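Local coordinates for protein DNA primase (Aquifex aeolicus, PDB 2AU3) that probably synthesises short RNA primers on single-stranded DNA, which DNA polymerase then extends during replication, at residues A[148-151]-A[152-155]; A[275-278]-A[279-283]. All blocks are in the same frame, centred on the assembly; numbering follows the deposited sequence.

Contact 1 of 2, residues A[148-151]-A[152-155]; sequences APSS and EALV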
ATOM      1  N   ALA A 148      -4.704  14.660  -9.875  1.00 17.04           N
ATOM      2  CA  ALA A 148      -4.635  16.030  -9.358  1.00 17.64           C
ATOM      3  C   ALA A 148      -4.804  17.022 -10.502  1.00 18.24           C
ATOM      4  O   ALA A 148      -3.863  17.295 -11.214  1.00 18.64           O
ATOM      5  CB  ALA A 148      -3.306  16.252  -8.662  1.00 17.54           C
ATOM      6  N   PRO A 149      -6.024  17.508 -10.723  1.00 18.71           N
ATOM      7  CA  PRO A 149      -6.315  18.342 -11.891  1.00 19.38           C
ATOM      8  C   PRO A 149      -6.039  19.828 -11.696  1.00 20.46           C
ATOM      9  O   PRO A 149      -5.888  20.514 -12.699  1.00 20.83           O
ATOM     10  CB  PRO A 149      -7.825  18.138 -12.106  1.00 19.49           C
ATOM     11  CG  PRO A 149      -8.380  17.872 -10.676  1.00 17.88           C
ATOM     12  CD  PRO A 149      -7.220  17.261  -9.898  1.00 18.20           C
ATOM     13  N   SER A 150      -6.004  20.320 -10.461  1.00 21.17           N
ATOM     14  CA  SER A 150      -6.043  21.766 -10.231  1.00 22.01           C
ATOM     15  C   SER A 150      -5.656  22.083  -8.794  1.00 21.87           C
ATOM     16  O   SER A 150      -6.203  21.499  -7.866  1.00 22.36           O
ATOM     17  CB  SER A 150      -7.461  22.309 -10.551  1.00 22.60           C
ATOM     18  OG  SER A 150      -7.720  23.598  -9.968  1.00 25.07           O
ATOM     19  N   SER A 151      -4.735  23.020  -8.607  1.00 21.54           N
ATOM     20  CA  SER A 151      -4.410  23.485  -7.263  1.00 20.84           C
ATOM     21  C   SER A 151      -5.581  24.279  -6.668  1.00 21.32           C
ATOM     22  O   SER A 151      -5.952  24.082  -5.511  1.00 19.42           O
ATOM     23  CB  SER A 151      -3.152  24.337  -7.270  1.00 21.20           C
ATOM     24  OG  SER A 151      -2.012  23.573  -7.614  1.00 18.52           O
ATOM     25  N   GLU A 152      -6.167  25.163  -7.468  1.00 21.04           N
ATOM     26  CA  GLU A 152      -7.266  25.999  -6.974  1.00 22.05           C
ATOM     27  C   GLU A 152      -8.499  25.165  -6.564  1.00 21.86           C
ATOM     28  O   GLU A 152      -9.140  25.448  -5.530  1.00 21.41           O
ATOM     29  CB  GLU A 152      -7.598  27.115  -7.966  1.00 22.87           C
ATOM     30  CG  GLU A 152      -6.475  28.156  -8.097  1.00 25.80           C
ATOM     31  CD  GLU A 152      -6.181  28.901  -6.789  1.00 31.45           C
ATOM     32  OE1 GLU A 152      -7.132  29.238  -6.062  1.00 33.78           O
ATOM     33  OE2 GLU A 152      -4.994  29.154  -6.478  1.00 34.44           O
ATOM     34  N   ALA A 153      -8.796  24.110  -7.328  1.00 20.92           N
ATOM     35  CA  ALA A 153      -9.888  23.196  -6.972  1.00 21.63           C
ATOM     36  C   ALA A 153      -9.616  22.530  -5.607  1.00 22.08           C
ATOM     37  O   ALA A 153     -10.500  22.475  -4.755  1.00 23.46           O
ATOM     38  CB  ALA A 153     -10.081  22.128  -8.054  1.00 21.01           C
ATOM     39  N   LEU A 154      -8.403  22.011  -5.426  1.00 22.53           N
ATOM     40  CA  LEU A 154      -7.990  21.373  -4.163  1.00 22.79           C
ATOM     41  C   LEU A 154      -8.077  22.376  -3.002  1.00 22.70           C
ATOM     42  O   LEU A 154      -8.602  22.060  -1.934  1.00 22.48           O
ATOM     43  CB  LEU A 154      -6.553  20.824  -4.290  1.00 21.91           C
ATOM     44  CG  LEU A 154      -5.811  20.261  -3.060  1.00 22.68           C
ATOM     45  CD1 LEU A 154      -6.632  19.227  -2.289  1.00 22.15           C
ATOM     46  CD2 LEU A 154      -4.486  19.652  -3.464  1.00 23.83           C
ATOM     47  N   VAL A 155      -7.519  23.564  -3.200  1.00 22.44           N
ATOM     48  CA  VAL A 155      -7.508  24.584  -2.146  1.00 23.39           C
ATOM     49  C   VAL A 155      -8.940  24.955  -1.718  1.00 23.42           C
ATOM     50  O   VAL A 155      -9.235  25.058  -0.526  1.00 23.09           O
ATOM     51  CB  VAL A 155      -6.712  25.845  -2.577  1.00 23.09           C
ATOM     52  CG1 VAL A 155      -7.095  27.053  -1.724  1.00 24.38           C
ATOM     53  CG2 VAL A 155      -5.222  25.584  -2.507  1.00 24.32           C
TER

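Contact 2 of 2, residues A[275-278]-A[279-283]; sequences LTQN and QANLL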
ATOM      1  N   LEU A 275      13.884  -1.368  -0.718  1.00 15.74           N
ATOM      2  CA  LEU A 275      13.446  -1.877   0.556  1.00 15.10           C
ATOM      3  C   LEU A 275      14.417  -1.384   1.660  1.00 15.60           C
ATOM      4  O   LEU A 275      15.624  -1.371   1.461  1.00 15.05           O
ATOM      5  CB  LEU A 275      13.384  -3.403   0.507  1.00 14.42           C
ATOM      6  CG  LEU A 275      12.978  -4.070   1.814  1.00 13.48           C
ATOM      7  CD1 LEU A 275      11.481  -4.046   1.946  1.00 12.01           C
ATOM      8  CD2 LEU A 275      13.507  -5.513   1.820  1.00 13.12           C
ATOM      9  N   THR A 276      13.873  -0.941   2.788  1.00 15.31           N
ATOM     10  CA  THR A 276      14.690  -0.577   3.947  1.00 16.07           C
ATOM     11  C   THR A 276      14.573  -1.646   4.994  1.00 16.08           C
ATOM     12  O   THR A 276      13.650  -2.441   4.967  1.00 14.27           O
ATOM     13  CB  THR A 276      14.242   0.744   4.574  1.00 16.23           C
ATOM     14  OG1 THR A 276      12.963   0.551   5.201  1.00 17.94           O
ATOM     15  CG2 THR A 276      14.035   1.843   3.497  1.00 13.54           C
ATOM     16  N   GLN A 277      15.500  -1.646   5.951  1.00 16.78           N
ATOM     17  CA  GLN A 277      15.395  -2.531   7.108  1.00 16.52           C
ATOM     18  C   GLN A 277      14.075  -2.375   7.887  1.00 17.15           C
ATOM     19  O   GLN A 277      13.457  -3.386   8.284  1.00 14.61           O
ATOM     20  CB  GLN A 277      16.594  -2.316   8.056  1.00 17.69           C
ATOM     21  CG  GLN A 277      16.693  -3.394   9.156  1.00 17.14           C
ATOM     22  CD  GLN A 277      16.945  -4.796   8.569  1.00 17.75           C
ATOM     23  OE1 GLN A 277      16.111  -5.703   8.681  1.00 21.56           O
ATOM     24  NE2 GLN A 277      18.086  -4.967   7.974  1.00 16.44           N
ATOM     25  N   ASN A 278      13.645  -1.131   8.128  1.00 17.55           N
ATOM     26  CA  ASN A 278      12.376  -0.929   8.835  1.00 19.12           C
ATOM     27  C   ASN A 278      11.229  -1.586   8.064  1.00 18.03           C
ATOM     28  O   ASN A 278      10.354  -2.155   8.671  1.00 18.29           O
ATOM     29  CB  ASN A 278      12.056   0.560   9.079  1.00 19.79           C
ATOM     30  CG  ASN A 278      12.877   1.153  10.213  1.00 24.38           C
ATOM     31  OD1 ASN A 278      13.422   0.423  11.042  1.00 30.05           O
ATOM     32  ND2 ASN A 278      12.977   2.493  10.250  1.00 27.70           N
ATOM     33  N   GLN A 279      11.239  -1.489   6.732  1.00 17.03           N
ATOM     34  CA  GLN A 279      10.213  -2.155   5.918  1.00 16.26           C
ATOM     35  C   GLN A 279      10.305  -3.705   5.993  1.00 16.37           C
ATOM     36  O   GLN A 279       9.276  -4.398   6.068  1.00 15.88           O
ATOM     37  CB  GLN A 279      10.282  -1.697   4.456  1.00 16.62           C
ATOM     38  CG  GLN A 279       9.837  -0.263   4.224  1.00 14.47           C
ATOM     39  CD  GLN A 279      10.352   0.304   2.909  1.00 16.95           C
ATOM     40  OE1 GLN A 279      11.149  -0.352   2.187  1.00 15.08           O
ATOM     41  NE2 GLN A 279       9.939   1.526   2.598  1.00 14.60           N
ATOM     42  N   ALA A 280      11.533  -4.235   5.952  1.00 15.60           N
ATOM     43  CA  ALA A 280      11.737  -5.675   6.119  1.00 15.49           C
ATOM     44  C   ALA A 280      11.280  -6.143   7.523  1.00 15.17           C
ATOM     45  O   ALA A 280      10.588  -7.147   7.639  1.00 15.32           O
ATOM     46  CB  ALA A 280      13.166  -6.056   5.841  1.00 13.99           C
ATOM     47  N   ASN A 281      11.661  -5.408   8.570  1.00 16.41           N
ATOM     48  CA  ASN A 281      11.170  -5.651   9.933  1.00 16.43           C
ATOM     49  C   ASN A 281       9.638  -5.647   9.965  1.00 16.76           C
ATOM     50  O   ASN A 281       9.031  -6.547  10.520  1.00 17.63           O
ATOM     51  CB  ASN A 281      11.674  -4.579  10.923  1.00 16.97           C
ATOM     52  CG  ASN A 281      13.204  -4.637  11.178  1.00 16.66           C
ATOM     53  OD1 ASN A 281      13.754  -3.745  11.809  1.00 15.96           O
ATOM     54  ND2 ASN A 281      13.869  -5.658  10.670  1.00 12.63           N
ATOM     55  N   LEU A 282       9.015  -4.597   9.411  1.00 16.83           N
ATOM     56  CA  LEU A 282       7.557  -4.514   9.377  1.00 16.73           C
ATOM     57  C   LEU A 282       6.951  -5.728   8.650  1.00 16.47           C
ATOM     58  O   LEU A 282       6.021  -6.381   9.151  1.00 15.89           O
ATOM     59  CB  LEU A 282       7.092  -3.191   8.737  1.00 17.19           C
ATOM     60  CG  LEU A 282       5.594  -3.070   8.402  1.00 15.83           C
ATOM     61  CD1 LEU A 282       4.732  -2.966   9.707  1.00 16.93           C
ATOM     62  CD2 LEU A 282       5.343  -1.844   7.476  1.00 17.99           C
ATOM     63  N   LEU A 283       7.492  -6.063   7.484  1.00 16.20           N
ATOM     64  CA  LEU A 283       6.970  -7.225   6.753  1.00 15.67           C
ATOM     65  C   LEU A 283       7.035  -8.495   7.606  1.00 16.57           C
ATOM     66  O   LEU A 283       6.086  -9.298   7.597  1.00 17.00           O
ATOM     67  CB  LEU A 283       7.724  -7.429   5.426  1.00 15.74           C
ATOM     68  CG  LEU A 283       7.247  -8.483   4.415  1.00 16.40           C
ATOM     69  CD1 LEU A 283       5.721  -8.490   4.225  1.00 16.15           C
ATOM     70  CD2 LEU A 283       7.974  -8.280   3.042  1.00 16.18           C
TER

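Contact 1 of 2, residues A[148-151]-A[152-155]
With its chi1 at 161°, S150 turns OG to the side opposite its own backbone N, and this swing sets the hydroxyl in front of the first turn of helix 151-161, facing A153. There S150 OG accepts from A153 N at 2.9 Å, nearly straight, with an angle of 164° at the hydrogen. The methyl of A153 comes up beside the same hydroxyl, its CB 3.4 Å from S150 OG and 3.6 Å from S150 CB, so one short side chain meets both the amide and the CB of A153. Four residues on from the cap, L154 gives its N to S150 O in a weak bond of 3.3 Å. The next bond is firmer: V155 N reaches S151 O at 2.8 Å, and V155 CG2 lies against that oxygen at 3.4 Å. S151 spends its own hydroxyl on the backbone N of D183 in strand 182-183, while L154 packs on V112 of helix 101-122. Shortened to an alanine, S150 is likely to leave the A153 amide without its capping acceptor. This is a serine N-cap, here starting a helix of the catalytic core's N-terminal domain.

Contact 2 of 2, residues A[275-278]-A[279-283]
A capping box opens helix 277-284 in the Toprim domain, with T276 as N-cap and Q279 three residues on. Each side chain binds the other's backbone. T276 OG1 accepts from Q279 N at 3.1 Å, its chi1 of 70° holding the hydroxyl between the backbone N and the carbonyl carbon. In return Q279 OE1 accepts from T276 N at 2.9 Å; the donor stands 49° out of the plane of the side-chain carbonyl, above it and off its lone pairs. Q279 gets there by placing CG anti to its own carbonyl carbon and running extended beyond it, which carries the side chain back across the T276 hydroxyl, with Q279 CG 3.4 Å from T276 OG1.

L275 runs alongside Q279 but points the other way: L275 CD1 touches Q279 CB at 3.6 Å, and L275 CD2 meets A280 CB at 4.1 Å. The leucine continues onto A307 and L311 of helix 298-313. Main-chain bonds then carry the turn forward, A280 N to T276 O at 2.9 Å and N281 N to Q277 O at 2.7 Å.

Both polar ends of the box have further partners: T276 OG1 bonds to G228 O, and Q279 NE2 bonds to K227 O and, weakly, to N230 O. The buried Q279 amide therefore uses its oxygen to close the helix start and its nitrogen to hold the chain at K227, so that its rotation is probably fixed by bonds at both ends.

Contacts 1 and 2 are both helix starts, and they lie on opposite sides of the chain's centre, their own centres 34 Å apart and their nearest atoms about 23 Å apart, without touching. Contact 1 belongs to the N-terminal domain of the catalytic core and sits away from the metal sites. Contact 2 comes later in the chain, within the Toprim domain, where the L275 side chain is about 9 Å from that of E251, a predicted ligand of the catalytic magnesium. The caps differ for a simple reason: the third residue after the cap is an alanine in contact 1, whose methyl cannot reciprocate, and a glutamine in contact 2.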